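Local coordinates for variant surface glycoprotein MITat 1.13 (Trypanosoma brucei, PDB 6Z8H) that probably forms the dense, antigenically variable coat on the parasite surface through which the trypanosome evades the host immune response, at residues A[39-44]-A[266-271]. Sequence-based numbering, arbitrary orientation.
With MAN (alpha-D-mannopyranose), chain C.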
loop_
_atom_site.group_PDB
_atom_site.type_symbol
_atom_site.label_atom_id
_atom_site.label_comp_id
_atom_site.label_asym_id
_atom_site.label_seq_id
_atom_site.Cartn_x
_atom_site.Cartn_y
_atom_site.Cartn_z
ATOM N N SER A 39 12.375 -11.213 -5.422
ATOM C CA SER A 39 12.516 -10.271 -6.526
ATOM C C SER A 39 11.404 -10.452 -7.544
ATOM O O SER A 39 10.793 -9.469 -7.992
ATOM C CB SER A 39 13.879 -10.427 -7.195
ATOM O OG SER A 39 13.947 -9.581 -8.327
ATOM N N ARG A 40 11.074 -11.694 -7.887
ATOM C CA ARG A 40 10.074 -11.906 -8.924
ATOM C C ARG A 40 8.704 -11.476 -8.429
ATOM O O ARG A 40 7.932 -10.855 -9.170
ATOM C CB ARG A 40 10.051 -13.371 -9.377
ATOM C CG ARG A 40 9.190 -13.539 -10.625
ATOM C CD ARG A 40 8.897 -14.995 -10.991
ATOM N NE ARG A 40 10.097 -15.803 -11.178
ATOM C CZ ARG A 40 10.108 -17.011 -11.728
ATOM N NH1 ARG A 40 8.987 -17.578 -12.136
ATOM N NH2 ARG A 40 11.248 -17.672 -11.816
ATOM N N LEU A 41 8.382 -11.780 -7.178
ATOM C CA LEU A 41 7.065 -11.443 -6.650
ATOM C C LEU A 41 6.875 -9.930 -6.548
ATOM O O LEU A 41 5.789 -9.395 -6.861
ATOM C CB LEU A 41 6.874 -12.102 -5.287
ATOM C CG LEU A 41 5.454 -12.125 -4.712
ATOM C CD1 LEU A 41 4.473 -12.742 -5.724
ATOM C CD2 LEU A 41 5.389 -12.834 -3.359
ATOM N N LEU A 42 7.931 -9.209 -6.157
ATOM C CA LEU A 42 7.859 -7.755 -6.115
ATOM C C LEU A 42 7.827 -7.165 -7.519
ATOM O O LEU A 42 7.175 -6.139 -7.742
ATOM C CB LEU A 42 9.046 -7.194 -5.342
ATOM C CG LEU A 42 9.032 -7.421 -3.847
ATOM C CD1 LEU A 42 10.359 -6.983 -3.230
ATOM C CD2 LEU A 42 7.907 -6.650 -3.179
ATOM N N LYS A 43 8.491 -7.800 -8.491
ATOM C CA LYS A 43 8.387 -7.347 -9.878
ATOM C C LYS A 43 6.984 -7.558 -10.431
ATOM O O LYS A 43 6.473 -6.718 -11.182
ATOM C CB LYS A 43 9.413 -8.089 -10.743
ATOM C CG LYS A 43 10.779 -7.416 -10.779
ATOM C CD LYS A 43 11.797 -8.185 -11.616
ATOM C CE LYS A 43 13.202 -7.881 -11.120
ATOM N NZ LYS A 43 14.271 -8.098 -12.149
ATOM N N ARG A 44 6.343 -8.673 -10.085
ATOM C CA ARG A 44 4.963 -8.893 -10.492
ATOM C C ARG A 44 4.027 -7.890 -9.826
ATOM O O ARG A 44 3.104 -7.355 -10.467
ATOM C CB ARG A 44 4.544 -10.310 -10.154
ATOM C CG ARG A 44 5.276 -11.386 -10.941
ATOM C CD ARG A 44 4.800 -12.739 -10.493
ATOM N NE ARG A 44 3.390 -12.952 -10.809
ATOM C CZ ARG A 44 2.599 -13.796 -10.152
ATOM N NH1 ARG A 44 3.073 -14.506 -9.126
ATOM N NH2 ARG A 44 1.338 -13.958 -10.507
ATOM N N GLU A 266 -2.832 -15.361 -5.326
ATOM C CA GLU A 266 -4.292 -15.269 -5.516
ATOM C C GLU A 266 -4.724 -13.795 -5.486
ATOM O O GLU A 266 -5.708 -13.492 -6.170
ATOM C CB GLU A 266 -5.048 -16.075 -4.475
ATOM C CG GLU A 266 -6.555 -16.043 -4.656
ATOM C CD GLU A 266 -7.050 -16.276 -6.079
ATOM O OE1 GLU A 266 -7.697 -15.338 -6.664
ATOM O OE2 GLU A 266 -6.771 -17.390 -6.620
ATOM N N ALA A 267 -4.041 -12.924 -4.746
ATOM C CA ALA A 267 -4.444 -11.521 -4.681
ATOM C C ALA A 267 -4.122 -10.804 -5.981
ATOM O O ALA A 267 -4.889 -9.936 -6.422
ATOM C CB ALA A 267 -3.740 -10.823 -3.522
ATOM N N LEU A 268 -3.031 -11.183 -6.641
ATOM C CA LEU A 268 -2.770 -10.668 -7.979
ATOM C C LEU A 268 -3.832 -11.145 -8.968
ATOM O O LEU A 268 -4.351 -10.350 -9.765
ATOM C CB LEU A 268 -1.375 -11.096 -8.432
ATOM C CG LEU A 268 -0.225 -10.572 -7.561
ATOM C CD1 LEU A 268 1.102 -11.035 -8.120
ATOM C CD2 LEU A 268 -0.291 -9.033 -7.471
ATOM N N LYS A 269 -4.225 -12.418 -8.896
ATOM C CA LYS A 269 -5.279 -12.910 -9.777
ATOM C C LYS A 269 -6.588 -12.156 -9.534
ATOM O O LYS A 269 -7.345 -11.888 -10.479
ATOM C CB LYS A 269 -5.499 -14.407 -9.590
ATOM C CG LYS A 269 -6.507 -14.965 -10.552
ATOM C CD LYS A 269 -6.527 -16.477 -10.553
ATOM C CE LYS A 269 -7.384 -17.012 -11.688
ATOM N NZ LYS A 269 -7.566 -18.487 -11.618
ATOM N N ALA A 270 -6.869 -11.785 -8.280
ATOM C CA ALA A 270 -8.103 -11.052 -7.991
ATOM C C ALA A 270 -8.179 -9.732 -8.746
ATOM O O ALA A 270 -9.271 -9.294 -9.139
ATOM C CB ALA A 270 -8.230 -10.792 -6.490
ATOM N N ILE A 271 -7.035 -9.080 -8.947
ATOM C CA ILE A 271 -7.027 -7.837 -9.693
ATOM C C ILE A 271 -7.398 -8.115 -11.138
ATOM O O ILE A 271 -8.243 -7.434 -11.725
ATOM C CB ILE A 271 -5.663 -7.134 -9.594
ATOM C CG1 ILE A 271 -5.315 -6.773 -8.153
ATOM C CG2 ILE A 271 -5.660 -5.868 -10.476
ATOM C CD1 ILE A 271 -3.899 -6.264 -8.002
HETATM C C1 MAN C . 18.679 -7.557 -5.522
HETATM C C2 MAN C . 17.391 -8.104 -4.881
HETATM C C3 MAN C . 17.232 -9.569 -5.090
HETATM C C4 MAN C . 17.445 -9.980 -6.561
HETATM C C5 MAN C . 18.789 -9.424 -7.069
HETATM C C6 MAN C . 18.953 -9.686 -8.559
HETATM O O2 MAN C . 16.244 -7.562 -5.529
HETATM O O3 MAN C . 15.982 -10.039 -4.642
HETATM O O4 MAN C . 17.488 -11.417 -6.669
HETATM O O5 MAN C . 18.827 -8.006 -6.861
HETATM O O6 MAN C . 18.214 -10.894 -8.868
#
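Leu268 pushes one methyl, CD1, over the guanidinium face of Arg44, and that meeting carries most of this contact. Followed outward from its backbone, Arg44 has CB pointing toward helix 260-273, 4.1 Å from Leu268 CD1. CG sits opposite the carbonyl carbon (chi1 -66°) and the chain then runs extended to CD, where a bend at chi3 (65°) turns the head toward helix 260-273, its face to the Leu268 methyl. NE comes to 4.0 Å from Leu268 CD1; CZ is closest, at 3.7 Å from the same methyl, which stands over the centre of the flat group. Of the two terminal nitrogens, NH2 is 3.8 Å from Leu268 CD1 and NH1 4.1 Å. Two of the nitrogens have polar partners outside the two segments: NE in a salt bridge with Glu182, NH1 hydrogen-bonded to His265 ND1, just before 266-271. Leu41 adds a looser touch, its CD1 4.5 Å from Leu268 CD1. Both leucines also rest on Ile116 of helix 78-129, so the short helix 260-273 packs against the two long helices that form the elongated core of the A-type VSG N-terminal domain. On the far flank of helix 34-75, Ser39 CB lies 3.3 Å from mannose O3 of the protein's own glycan. The guanidinium thus does two jobs in this buried spot: its face packs against a methyl, while its N-H groups pair with Glu182 and His265, probably offsetting the cost of burying the charge.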